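Long-range contacts in Udp-n-acetylglucosamine pyrophosphorylase (Trypanosoma brucei, PDB 4BQH), which probably catalyses the transfer of the uridylyl group from UTP to N-acetylglucosamine 1-phosphate, giving UDP-N-acetylglucosamine and diphosphate: residues D56-L62 against F377-A382; L101-Y106 against P291-Y296; V213-E218 against M395-L399. All blocks are in the same frame, centred on the assembly; numbering follows the deposited sequence.

Overall arrangement
From the N terminus, the first segment, 56-62 on helix 51-64, meets 377-382 in contact 1, closing a loop of 314 residues. Contact 2 is nested inside that loop, joining helix 95-110 to the start of helix 291-300. Contact 3 begins within both spans, at 213-218, but ends beyond them at 395-399, so it crosses each. In space, contacts 1 and 3 lie side by side, their centres about 11 Å apart, and touch through Leu58, Ser61, Tyr216 and Leu399; antiparallel strands 381-387 and 394-400 connect them, and both contacts touch the inhibitor. Contact 2 lies about 38 Å from contact 1, centre to centre, and on the opposite side of the chain's centre from contact 3.

Contact 1 (D56-L62 against F377-A382); sequences DVLRESL and FTQYHA. With 9VU ((3S)-3-[2-(1,3-benzodioxol-5-yl)-2-oxidanylidene-ethyl]-4-bromanyl-5-methyl-3-oxidanyl-1H-indol-2-one), chain C.
Val57 turns CG1 anti to its backbone N (chi1 172°), which lays this methyl over one face of the Tyr380 ring; Glu60 starts out in the same sense (chi1 168°) but bends at chi2 (130°), and the Glu60 side chain crosses that of Thr378 at about a right angle. The Val57 contact is a CH-pi interaction: CG1 sits 3.7 Å from the centroid of the Tyr380 ring, shifted toward the rim. Thr378 OG1 donates to Glu60 OE1 at 2.7 Å, meeting it well above the carboxylate plane. Glu60 OE2 takes a weak bond of 3.4 Å from Gln379 NE2 and another bond from a water, which in turn accepts weakly from NE2; the amide's OE1 is held by Arg408. Ser61 OG gives its proton to Val57 O at 2.7 Å, an oxygen that also accepts the helical bond from Ser61 N, and in turn receives a weak bond of 3.1 Å from Tyr380 N. This reaches the exit of an inverse gamma turn centred on Gln379. Farther along, Ala382 CB packs 4.0 Å from Ser61 CB, while a second water ties Ser61 O to Tyr380 O and Ala382 N. The far end of Tyr380 meets the inhibitor, with its OH 3.3 Å from CAV of 9VU, and Phe54 adds another aromatic ring beside it. A turn leading into strand 381-387 is thus seated on helix 51-64, and its tyrosine forms part of the wall of the pocket that holds this allosteric inhibitor.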
loop_
_atom_site.group_PDB
_atom_site.type_symbol
_atom_site.label_atom_id
_atom_site.label_comp_id
_atom_site.label_asym_id
_atom_site.label_seq_id
_atom_site.Cartn_x
_atom_site.Cartn_y
_atom_site.Cartn_z
ATOM N N ASP A 56 6.027 17.431 -21.330
ATOM C CA ASP A 56 7.332 16.757 -21.435
ATOM C C ASP A 56 7.220 15.294 -21.044
ATOM O O ASP A 56 7.875 14.443 -21.634
ATOM C CB ASP A 56 8.349 17.412 -20.495
ATOM C CG ASP A 56 8.767 18.788 -20.951
ATOM O OD1 ASP A 56 8.637 19.086 -22.156
ATOM O OD2 ASP A 56 9.233 19.582 -20.103
ATOM N N VAL A 57 6.399 15.023 -20.031
ATOM C CA VAL A 57 6.184 13.651 -19.583
ATOM C C VAL A 57 5.584 12.851 -20.739
ATOM O O VAL A 57 6.049 11.747 -21.063
ATOM C CB VAL A 57 5.252 13.611 -18.350
ATOM C CG1 VAL A 57 4.885 12.167 -18.011
ATOM C CG2 VAL A 57 5.928 14.281 -17.154
ATOM N N LEU A 58 4.565 13.412 -21.387
ATOM C CA LEU A 58 3.912 12.683 -22.480
ATOM C C LEU A 58 4.914 12.399 -23.586
ATOM O O LEU A 58 5.013 11.273 -24.083
ATOM C CB LEU A 58 2.749 13.481 -23.070
ATOM C CG LEU A 58 2.059 12.833 -24.289
ATOM C CD1 LEU A 58 1.331 11.563 -23.858
ATOM C CD2 LEU A 58 1.087 13.841 -24.901
ATOM N N ARG A 59 5.684 13.418 -23.949
ATOM C CA ARG A 59 6.605 13.285 -25.063
ATOM C C ARG A 59 7.634 12.177 -24.817
ATOM O O ARG A 59 7.846 11.310 -25.684
ATOM C CB ARG A 59 7.307 14.608 -25.301
ATOM C CG ARG A 59 8.117 14.643 -26.577
ATOM C CD ARG A 59 8.847 15.958 -26.646
ATOM N NE ARG A 59 9.678 16.062 -27.837
ATOM C CZ ARG A 59 10.294 17.187 -28.177
ATOM N NH1 ARG A 59 10.158 18.254 -27.401
ATOM N NH2 ARG A 59 11.033 17.236 -29.276
ATOM N N GLU A 60 8.253 12.203 -23.639
ATOM C CA GLU A 60 9.285 11.241 -23.285
ATOM C C GLU A 60 8.708 9.848 -23.092
ATOM O O GLU A 60 9.268 8.854 -23.589
ATOM C CB GLU A 60 10.045 11.668 -22.027
ATOM C CG GLU A 60 10.926 10.546 -21.480
ATOM C CD GLU A 60 12.362 10.949 -21.183
ATOM O OE1 GLU A 60 12.624 12.143 -20.940
ATOM O OE2 GLU A 60 13.239 10.057 -21.170
ATOM N N SER A 61 7.578 9.779 -22.388
ATOM C CA SER A 61 6.943 8.482 -22.124
ATOM C C SER A 61 6.538 7.783 -23.422
ATOM O O SER A 61 6.638 6.567 -23.520
ATOM C CB SER A 61 5.758 8.613 -21.174
ATOM O OG SER A 61 6.165 9.244 -19.969
ATOM N N LEU A 62 6.086 8.545 -24.413
ATOM C CA LEU A 62 5.788 7.970 -25.722
ATOM C C LEU A 62 7.044 7.416 -26.393
ATOM O O LEU A 62 6.996 6.313 -26.939
ATOM C CB LEU A 62 5.083 8.968 -26.653
ATOM C CG LEU A 62 3.594 9.224 -26.353
ATOM C CD1 LEU A 62 3.071 10.406 -27.164
ATOM C CD2 LEU A 62 2.721 7.989 -26.547
ATOM N N PHE A 377 11.044 14.477 -13.293
ATOM C CA PHE A 377 11.150 13.114 -13.809
ATOM C C PHE A 377 10.116 12.949 -14.916
ATOM O O PHE A 377 8.958 13.357 -14.745
ATOM C CB PHE A 377 10.849 12.149 -12.648
ATOM C CG PHE A 377 10.775 10.706 -13.038
ATOM C CD1 PHE A 377 11.925 9.929 -13.095
ATOM C CD2 PHE A 377 9.543 10.106 -13.258
ATOM C CE1 PHE A 377 11.855 8.568 -13.425
ATOM C CE2 PHE A 377 9.458 8.752 -13.600
ATOM C CZ PHE A 377 10.609 7.989 -13.680
ATOM N N THR A 378 10.517 12.331 -16.028
ATOM C CA THR A 378 9.629 12.277 -17.187
ATOM C C THR A 378 9.407 10.889 -17.742
ATOM O O THR A 378 8.691 10.758 -18.732
ATOM C CB THR A 378 10.154 13.158 -18.347
ATOM O OG1 THR A 378 11.513 12.813 -18.584
ATOM C CG2 THR A 378 10.059 14.635 -17.994
ATOM N N GLN A 379 9.981 9.870 -17.098
ATOM C CA GLN A 379 9.886 8.473 -17.578
ATOM C C GLN A 379 8.676 7.727 -17.027
ATOM O O GLN A 379 8.796 6.723 -16.305
ATOM C CB GLN A 379 11.207 7.739 -17.303
ATOM C CG GLN A 379 12.359 8.428 -18.024
ATOM C CD GLN A 379 13.651 7.629 -18.022
ATOM O OE1 GLN A 379 13.786 6.624 -17.312
ATOM N NE2 GLN A 379 14.618 8.076 -18.822
ATOM N N TYR A 380 7.493 8.207 -17.396
ATOM C CA TYR A 380 6.262 7.535 -16.968
ATOM C C TYR A 380 5.952 6.380 -17.908
ATOM O O TYR A 380 6.607 6.209 -18.954
ATOM C CB TYR A 380 5.083 8.530 -16.952
ATOM C CG TYR A 380 5.033 9.507 -15.790
ATOM C CD1 TYR A 380 6.130 10.320 -15.469
ATOM C CD2 TYR A 380 3.861 9.666 -15.048
ATOM C CE1 TYR A 380 6.064 11.255 -14.439
ATOM C CE2 TYR A 380 3.794 10.580 -14.007
ATOM C CZ TYR A 380 4.891 11.377 -13.710
ATOM O OH TYR A 380 4.831 12.301 -12.700
ATOM N N HIS A 381 4.946 5.594 -17.531
ATOM C CA HIS A 381 4.494 4.460 -18.319
ATOM C C HIS A 381 3.277 4.871 -19.115
ATOM O O HIS A 381 2.226 5.193 -18.543
ATOM C CB HIS A 381 4.141 3.313 -17.382
ATOM C CG HIS A 381 5.311 2.791 -16.597
ATOM N ND1 HIS A 381 5.778 3.405 -15.480
ATOM C CD2 HIS A 381 6.097 1.661 -16.781
ATOM C CE1 HIS A 381 6.823 2.716 -14.987
ATOM N NE2 HIS A 381 7.023 1.643 -15.778
ATOM N N ALA A 382 3.412 4.892 -20.441
ATOM C CA ALA A 382 2.330 5.343 -21.322
ATOM C C ALA A 382 1.584 4.132 -21.863
ATOM O O ALA A 382 2.201 3.099 -22.203
ATOM C CB ALA A 382 2.906 6.149 -22.482
HETATM O OAN 9VU C . 3.101 17.852 -11.976
HETATM C CAH 9VU C . 3.554 17.712 -10.823
HETATM N NAG 9VU C . 3.384 18.601 -9.841
HETATM C CAC 9VU C . 4.033 18.157 -8.731
HETATM C CAB 9VU C . 4.141 18.745 -7.535
HETATM C CAA 9VU C . 4.874 18.187 -6.476
HETATM C CAF 9VU C . 5.525 16.969 -6.710
HETATM C CAJ 9VU C . 6.292 16.359 -5.660
HETATM C CAE 9VU C . 5.383 16.388 -7.990
HETATM BR BRA 9VU C . 6.225 14.705 -8.245
HETATM C CAD 9VU C . 4.650 16.969 -8.981
HETATM C CAI 9VU C . 4.360 16.638 -10.353
HETATM O OAL 9VU C . 5.562 16.679 -11.127
HETATM C CAM 9VU C . 3.788 15.216 -10.601
HETATM C CAO 9VU C . 2.372 15.009 -10.024
HETATM O OAP 9VU C . 1.768 16.003 -9.594
HETATM C CAQ 9VU C . 1.815 13.696 -10.066
HETATM C CAV 9VU C . 2.585 12.555 -10.305
HETATM C CAU 9VU C . 2.035 11.328 -10.351
HETATM O OAY 9VU C . 2.647 10.126 -10.560
HETATM C CAX 9VU C . 1.550 9.238 -10.911
HETATM O OAW 9VU C . 0.430 9.808 -10.223
HETATM C CAT 9VU C . 0.732 11.141 -10.143
HETATM C CAS 9VU C . -0.071 12.188 -9.890
HETATM C CAR 9VU C . 0.451 13.480 -9.835
HETATM O O HOH W 1 14.479 10.870 -18.602
HETATM O O HOH W 2 6.134 4.743 -21.368
#

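Contact 2 (L101-Y106 against P291-Y296); sequences LEAVGY and PVFIGY
Gly105 and Pro291 bring their CA atoms within 3.9 Å where two helices cross at 90°, their local axes approaching to 6.6 Å. Two glycines, one on each helix, allow this backbone-to-backbone approach. Gly105 CA lies 3.2 Å from Pro291 O in a CA-H...O contact, and Gly295 CA answers with another at 3.4 Å from Leu101 O. The exchange is reciprocal, and each carbonyl also accepts the helical bond from the glycine of its own helix: Leu101 O from Gly105 N, Pro291 O from Gly295 N. Side chains close in around this centre. Pro291 lies alongside Tyr106, its CB 3.9 Å from the centroid of that ring and almost exactly on the normal, a CH-pi contact, while CG reaches toward the phenol end. Tyr106 OH is hydrogen-bonded to Arg158 of helix 147-166, which anchors the ring from beyond the two segments. The aliphatic part of Glu102 also runs beside the proline, pointing the same way, Glu102 CG to Pro291 CG 3.8 Å. Leu101 points CD2 at the backbone of Gly295 and Tyr296, 3.7 Å from Tyr296 N, and Ile294 CG2 rests 3.8 Å from Gly105 CA. The chemistry is thus that of van der Waals and CH-pi packing with CA-H...O contacts, in which the two carbonyls at the crossing keep their helical bonds and close approach of the main chains provides the fit.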
loop_
_atom_site.group_PDB
_atom_site.type_symbol
_atom_site.label_atom_id
_atom_site.label_comp_id
_atom_site.label_asym_id
_atom_site.label_seq_id
_atom_site.Cartn_x
_atom_site.Cartn_y
_atom_site.Cartn_z
ATOM N N LEU A 101 15.077 -8.797 15.016
ATOM C CA LEU A 101 14.615 -7.711 14.141
ATOM C C LEU A 101 13.252 -7.205 14.619
ATOM O O LEU A 101 12.970 -6.008 14.590
ATOM C CB LEU A 101 14.523 -8.196 12.683
ATOM C CG LEU A 101 15.873 -8.413 11.972
ATOM C CD1 LEU A 101 15.633 -9.070 10.618
ATOM C CD2 LEU A 101 16.653 -7.112 11.768
ATOM N N GLU A 102 12.402 -8.142 15.021
ATOM C CA GLU A 102 11.073 -7.810 15.517
ATOM C C GLU A 102 11.143 -6.863 16.732
ATOM O O GLU A 102 10.393 -5.886 16.814
ATOM C CB GLU A 102 10.310 -9.098 15.854
ATOM C CG GLU A 102 8.959 -8.848 16.495
ATOM C CD GLU A 102 8.268 -10.135 16.908
ATOM O OE1 GLU A 102 8.667 -10.740 17.935
ATOM O OE2 GLU A 102 7.334 -10.543 16.210
ATOM N N ALA A 103 12.045 -7.161 17.667
ATOM C CA ALA A 103 12.245 -6.295 18.843
ATOM C C ALA A 103 12.677 -4.870 18.444
ATOM O O ALA A 103 12.179 -3.867 19.010
ATOM C CB ALA A 103 13.265 -6.907 19.779
ATOM N N VAL A 104 13.570 -4.772 17.457
ATOM C CA VAL A 104 13.997 -3.465 16.935
ATOM C C VAL A 104 12.798 -2.697 16.354
ATOM O O VAL A 104 12.640 -1.501 16.581
ATOM C CB VAL A 104 15.110 -3.602 15.866
ATOM C CG1 VAL A 104 15.448 -2.254 15.231
ATOM C CG2 VAL A 104 16.365 -4.205 16.493
ATOM N N GLY A 105 11.990 -3.404 15.573
ATOM C CA GLY A 105 10.793 -2.795 14.987
ATOM C C GLY A 105 9.825 -2.298 16.048
ATOM O O GLY A 105 9.267 -1.206 15.926
ATOM N N TYR A 106 9.603 -3.089 17.091
ATOM C CA TYR A 106 8.716 -2.639 18.163
ATOM C C TYR A 106 9.223 -1.402 18.917
ATOM O O TYR A 106 8.421 -0.557 19.339
ATOM C CB TYR A 106 8.353 -3.775 19.130
ATOM C CG TYR A 106 7.249 -4.687 18.624
ATOM C CD1 TYR A 106 5.992 -4.177 18.266
ATOM C CD2 TYR A 106 7.452 -6.056 18.519
ATOM C CE1 TYR A 106 4.980 -5.013 17.804
ATOM C CE2 TYR A 106 6.433 -6.904 18.062
ATOM C CZ TYR A 106 5.208 -6.373 17.711
ATOM O OH TYR A 106 4.195 -7.223 17.257
ATOM N N PRO A 291 6.792 -5.223 12.430
ATOM C CA PRO A 291 8.026 -4.905 13.150
ATOM C C PRO A 291 9.270 -5.608 12.580
ATOM O O PRO A 291 10.377 -5.096 12.747
ATOM C CB PRO A 291 7.728 -5.386 14.582
ATOM C CG PRO A 291 6.781 -6.555 14.371
ATOM C CD PRO A 291 5.885 -6.057 13.253
ATOM N N VAL A 292 9.113 -6.739 11.898
ATOM C CA VAL A 292 10.294 -7.385 11.254
ATOM C C VAL A 292 10.763 -6.556 10.044
ATOM O O VAL A 292 11.963 -6.351 9.848
ATOM C CB VAL A 292 9.998 -8.839 10.850
ATOM C CG1 VAL A 292 11.163 -9.483 10.091
ATOM C CG2 VAL A 292 9.637 -9.652 12.095
ATOM N N PHE A 293 9.809 -6.090 9.247
ATOM C CA PHE A 293 10.065 -5.230 8.074
ATOM C C PHE A 293 10.774 -3.952 8.553
ATOM O O PHE A 293 11.799 -3.556 8.012
ATOM C CB PHE A 293 8.673 -4.886 7.513
ATOM C CG PHE A 293 8.633 -4.350 6.100
ATOM C CD1 PHE A 293 9.662 -4.535 5.186
ATOM C CD2 PHE A 293 7.470 -3.728 5.671
ATOM C CE1 PHE A 293 9.532 -4.071 3.863
ATOM C CE2 PHE A 293 7.331 -3.263 4.354
ATOM C CZ PHE A 293 8.372 -3.440 3.461
ATOM N N ILE A 294 10.234 -3.340 9.603
ATOM C CA ILE A 294 10.816 -2.123 10.201
ATOM C C ILE A 294 12.212 -2.366 10.789
ATOM O O ILE A 294 13.134 -1.574 10.554
ATOM C CB ILE A 294 9.860 -1.536 11.255
ATOM C CG1 ILE A 294 8.548 -1.081 10.572
ATOM C CG2 ILE A 294 10.515 -0.378 12.031
ATOM C CD1 ILE A 294 7.399 -0.933 11.584
ATOM N N GLY A 295 12.349 -3.442 11.547
ATOM C CA GLY A 295 13.642 -3.795 12.161
ATOM C C GLY A 295 14.706 -4.067 11.106
ATOM O O GLY A 295 15.858 -3.618 11.225
ATOM N N TYR A 296 14.309 -4.760 10.042
ATOM C CA TYR A 296 15.217 -5.013 8.916
ATOM C C TYR A 296 15.680 -3.699 8.285
ATOM O O TYR A 296 16.876 -3.519 8.007
ATOM C CB TYR A 296 14.498 -5.881 7.874
ATOM C CG TYR A 296 15.323 -6.315 6.684
ATOM C CD1 TYR A 296 16.556 -6.985 6.831
ATOM C CD2 TYR A 296 14.821 -6.130 5.401
ATOM C CE1 TYR A 296 17.274 -7.406 5.698
ATOM C CE2 TYR A 296 15.528 -6.532 4.271
ATOM C CZ TYR A 296 16.740 -7.160 4.420
ATOM O OH TYR A 296 17.364 -7.547 3.255
#

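Contact 3 (V213-E218 against M395-L399); sequences VPCYDE and MGIKL. With 9VU ((3S)-3-[2-(1,3-benzodioxol-5-yl)-2-oxidanylidene-ethyl]-4-bromanyl-5-methyl-3-oxidanyl-1H-indol-2-one), chain C.
Tyr216 and Ile397 form an antiparallel hydrogen-bonded pair with two backbone bonds. Tyr216 N gives to Ile397 O at 3.0 Å; Ile397 N gives to Tyr216 O at 2.7 Å. Beside them Cys215 CA adds a CA-H...O contact to Ile397 O. Waters extend the pairing at both ends: one accepts from Leu399 N and lies within bonding distance of Pro214 O, while two others bind Met395 O, linking it to Asp217 OD1 and to Glu218 N; Asp217 OD2 is hydrogen-bonded to Thr220. Apolar contacts fill in around the bridge. Leu399 CD1 touches Tyr216 CE1 at 3.9 Å, the two side chains crossing at about a right angle, and Leu399 CB meets Val213 CG1 at 4.0 Å. Glu218, its chain extended (chi1 -175°), lays CB 3.8 Å from Ile397 CG1, and its carboxylate forms a salt bridge with Arg384. The disulfide from Cys215 to Cys232 ties 213-218 to strand 230-234, not to 395-399. Val213 CG2 lies 3.6 Å from CAS of the inhibitor's benzodioxole. A single beta bridge thus joins the chain just after edge strand 213-214 of a three-stranded antiparallel sheet to strand 394-400, at one wall of the allosteric inhibitor pocket.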
loop_
_atom_site.group_PDB
_atom_site.type_symbol
_atom_site.label_atom_id
_atom_site.label_comp_id
_atom_site.label_asym_id
_atom_site.label_seq_id
_atom_site.Cartn_x
_atom_site.Cartn_y
_atom_site.Cartn_z
ATOM N N VAL A 213 -4.101 12.204 -13.233
ATOM C CA VAL A 213 -3.172 12.599 -14.296
ATOM C C VAL A 213 -3.988 12.730 -15.593
ATOM O O VAL A 213 -4.789 11.842 -15.898
ATOM C CB VAL A 213 -2.080 11.522 -14.475
ATOM C CG1 VAL A 213 -1.179 11.834 -15.670
ATOM C CG2 VAL A 213 -1.213 11.461 -13.215
ATOM N N PRO A 214 -3.807 13.829 -16.342
ATOM C CA PRO A 214 -4.620 13.982 -17.598
ATOM C C PRO A 214 -4.356 12.877 -18.628
ATOM O O PRO A 214 -3.268 12.252 -18.606
ATOM C CB PRO A 214 -4.125 15.305 -18.180
ATOM C CG PRO A 214 -3.493 16.036 -17.025
ATOM C CD PRO A 214 -2.894 14.966 -16.142
ATOM N N CYS A 215 -5.333 12.628 -19.504
ATOM C CA CYS A 215 -5.141 11.761 -20.663
ATOM C C CYS A 215 -5.014 12.596 -21.934
ATOM O O CYS A 215 -5.635 13.660 -22.046
ATOM C CB CYS A 215 -6.314 10.823 -20.859
ATOM S SG CYS A 215 -7.134 10.358 -19.332
ATOM N N TYR A 216 -4.233 12.089 -22.884
ATOM C CA TYR A 216 -3.786 12.880 -24.037
ATOM C C TYR A 216 -4.090 12.258 -25.393
ATOM O O TYR A 216 -4.017 11.049 -25.547
ATOM C CB TYR A 216 -2.265 13.077 -23.921
ATOM C CG TYR A 216 -1.868 13.918 -22.735
ATOM C CD1 TYR A 216 -1.696 13.349 -21.465
ATOM C CD2 TYR A 216 -1.672 15.297 -22.881
ATOM C CE1 TYR A 216 -1.341 14.141 -20.383
ATOM C CE2 TYR A 216 -1.318 16.090 -21.818
ATOM C CZ TYR A 216 -1.163 15.508 -20.574
ATOM O OH TYR A 216 -0.831 16.289 -19.529
ATOM N N ASP A 217 -4.398 13.102 -26.372
ATOM C CA ASP A 217 -4.381 12.681 -27.771
ATOM C C ASP A 217 -2.929 12.440 -28.190
ATOM O O ASP A 217 -2.087 13.296 -27.986
ATOM C CB ASP A 217 -5.006 13.756 -28.660
ATOM C CG ASP A 217 -5.031 13.345 -30.122
ATOM O OD1 ASP A 217 -5.764 12.397 -30.462
ATOM O OD2 ASP A 217 -4.317 13.971 -30.926
ATOM N N GLU A 218 -2.660 11.282 -28.785
ATOM C CA GLU A 218 -1.294 10.861 -29.119
ATOM C C GLU A 218 -0.689 11.734 -30.215
ATOM O O GLU A 218 0.466 12.147 -30.115
ATOM C CB GLU A 218 -1.278 9.385 -29.533
ATOM C CG GLU A 218 0.122 8.810 -29.780
ATOM C CD GLU A 218 0.142 7.299 -30.006
ATOM O OE1 GLU A 218 -0.905 6.627 -29.892
ATOM O OE2 GLU A 218 1.232 6.771 -30.316
ATOM N N MET A 395 -9.363 7.307 -28.938
ATOM C CA MET A 395 -8.116 6.677 -28.525
ATOM C C MET A 395 -7.271 7.756 -27.861
ATOM O O MET A 395 -7.173 8.865 -28.378
ATOM C CB MET A 395 -7.375 6.101 -29.744
ATOM C CG MET A 395 -8.044 4.875 -30.373
ATOM S SD MET A 395 -8.681 3.667 -29.185
ATOM C CE MET A 395 -7.179 2.907 -28.560
ATOM N N GLY A 396 -6.694 7.448 -26.700
ATOM C CA GLY A 396 -5.851 8.429 -26.007
ATOM C C GLY A 396 -4.737 7.743 -25.248
ATOM O O GLY A 396 -4.674 6.517 -25.203
ATOM N N ILE A 397 -3.884 8.552 -24.631
ATOM C CA ILE A 397 -2.716 8.037 -23.897
ATOM C C ILE A 397 -2.944 8.298 -22.413
ATOM O O ILE A 397 -3.226 9.432 -22.025
ATOM C CB ILE A 397 -1.407 8.718 -24.347
ATOM C CG1 ILE A 397 -1.168 8.521 -25.862
ATOM C CG2 ILE A 397 -0.219 8.187 -23.516
ATOM C CD1 ILE A 397 -1.022 7.064 -26.284
ATOM N N LYS A 398 -2.823 7.247 -21.603
ATOM C CA LYS A 398 -2.850 7.376 -20.132
ATOM C C LYS A 398 -1.432 7.207 -19.608
ATOM O O LYS A 398 -0.636 6.468 -20.188
ATOM C CB LYS A 398 -3.816 6.366 -19.514
ATOM C CG LYS A 398 -5.263 6.615 -19.923
ATOM C CD LYS A 398 -6.228 5.844 -19.016
ATOM C CE LYS A 398 -7.690 6.146 -19.353
ATOM N NZ LYS A 398 -8.605 5.269 -18.548
ATOM N N LEU A 399 -1.091 7.943 -18.559
ATOM C CA LEU A 399 0.281 7.956 -18.062
ATOM C C LEU A 399 0.280 7.521 -16.622
ATOM O O LEU A 399 -0.532 7.999 -15.849
ATOM C CB LEU A 399 0.851 9.374 -18.146
ATOM C CG LEU A 399 1.007 9.897 -19.576
ATOM C CD1 LEU A 399 1.265 11.402 -19.523
ATOM C CD2 LEU A 399 2.150 9.193 -20.296
HETATM O OAN 9VU C . 3.101 17.852 -11.976
HETATM C CAH 9VU C . 3.554 17.712 -10.823
HETATM N NAG 9VU C . 3.384 18.601 -9.841
HETATM C CAC 9VU C . 4.033 18.157 -8.731
HETATM C CAB 9VU C . 4.141 18.745 -7.535
HETATM C CAA 9VU C . 4.874 18.187 -6.476
HETATM C CAF 9VU C . 5.525 16.969 -6.710
HETATM C CAJ 9VU C . 6.292 16.359 -5.660
HETATM C CAE 9VU C . 5.383 16.388 -7.990
HETATM BR BRA 9VU C . 6.225 14.705 -8.245
HETATM C CAD 9VU C . 4.650 16.969 -8.981
HETATM C CAI 9VU C . 4.360 16.638 -10.353
HETATM O OAL 9VU C . 5.562 16.679 -11.127
HETATM C CAM 9VU C . 3.788 15.216 -10.601
HETATM C CAO 9VU C . 2.372 15.009 -10.024
HETATM O OAP 9VU C . 1.768 16.003 -9.594
HETATM C CAQ 9VU C . 1.815 13.696 -10.066
HETATM C CAV 9VU C . 2.585 12.555 -10.305
HETATM C CAU 9VU C . 2.035 11.328 -10.351
HETATM O OAY 9VU C . 2.647 10.126 -10.560
HETATM C CAX 9VU C . 1.550 9.238 -10.911
HETATM O OAW 9VU C . 0.430 9.808 -10.223
HETATM C CAT 9VU C . 0.732 11.141 -10.143
HETATM C CAS 9VU C . -0.071 12.188 -9.890
HETATM C CAR 9VU C . 0.451 13.480 -9.835
HETATM O O HOH W 3 -3.429 9.506 -17.754
HETATM O O HOH W 4 -7.735 11.408 -29.289
HETATM O O HOH W 5 -4.549 9.261 -29.414
#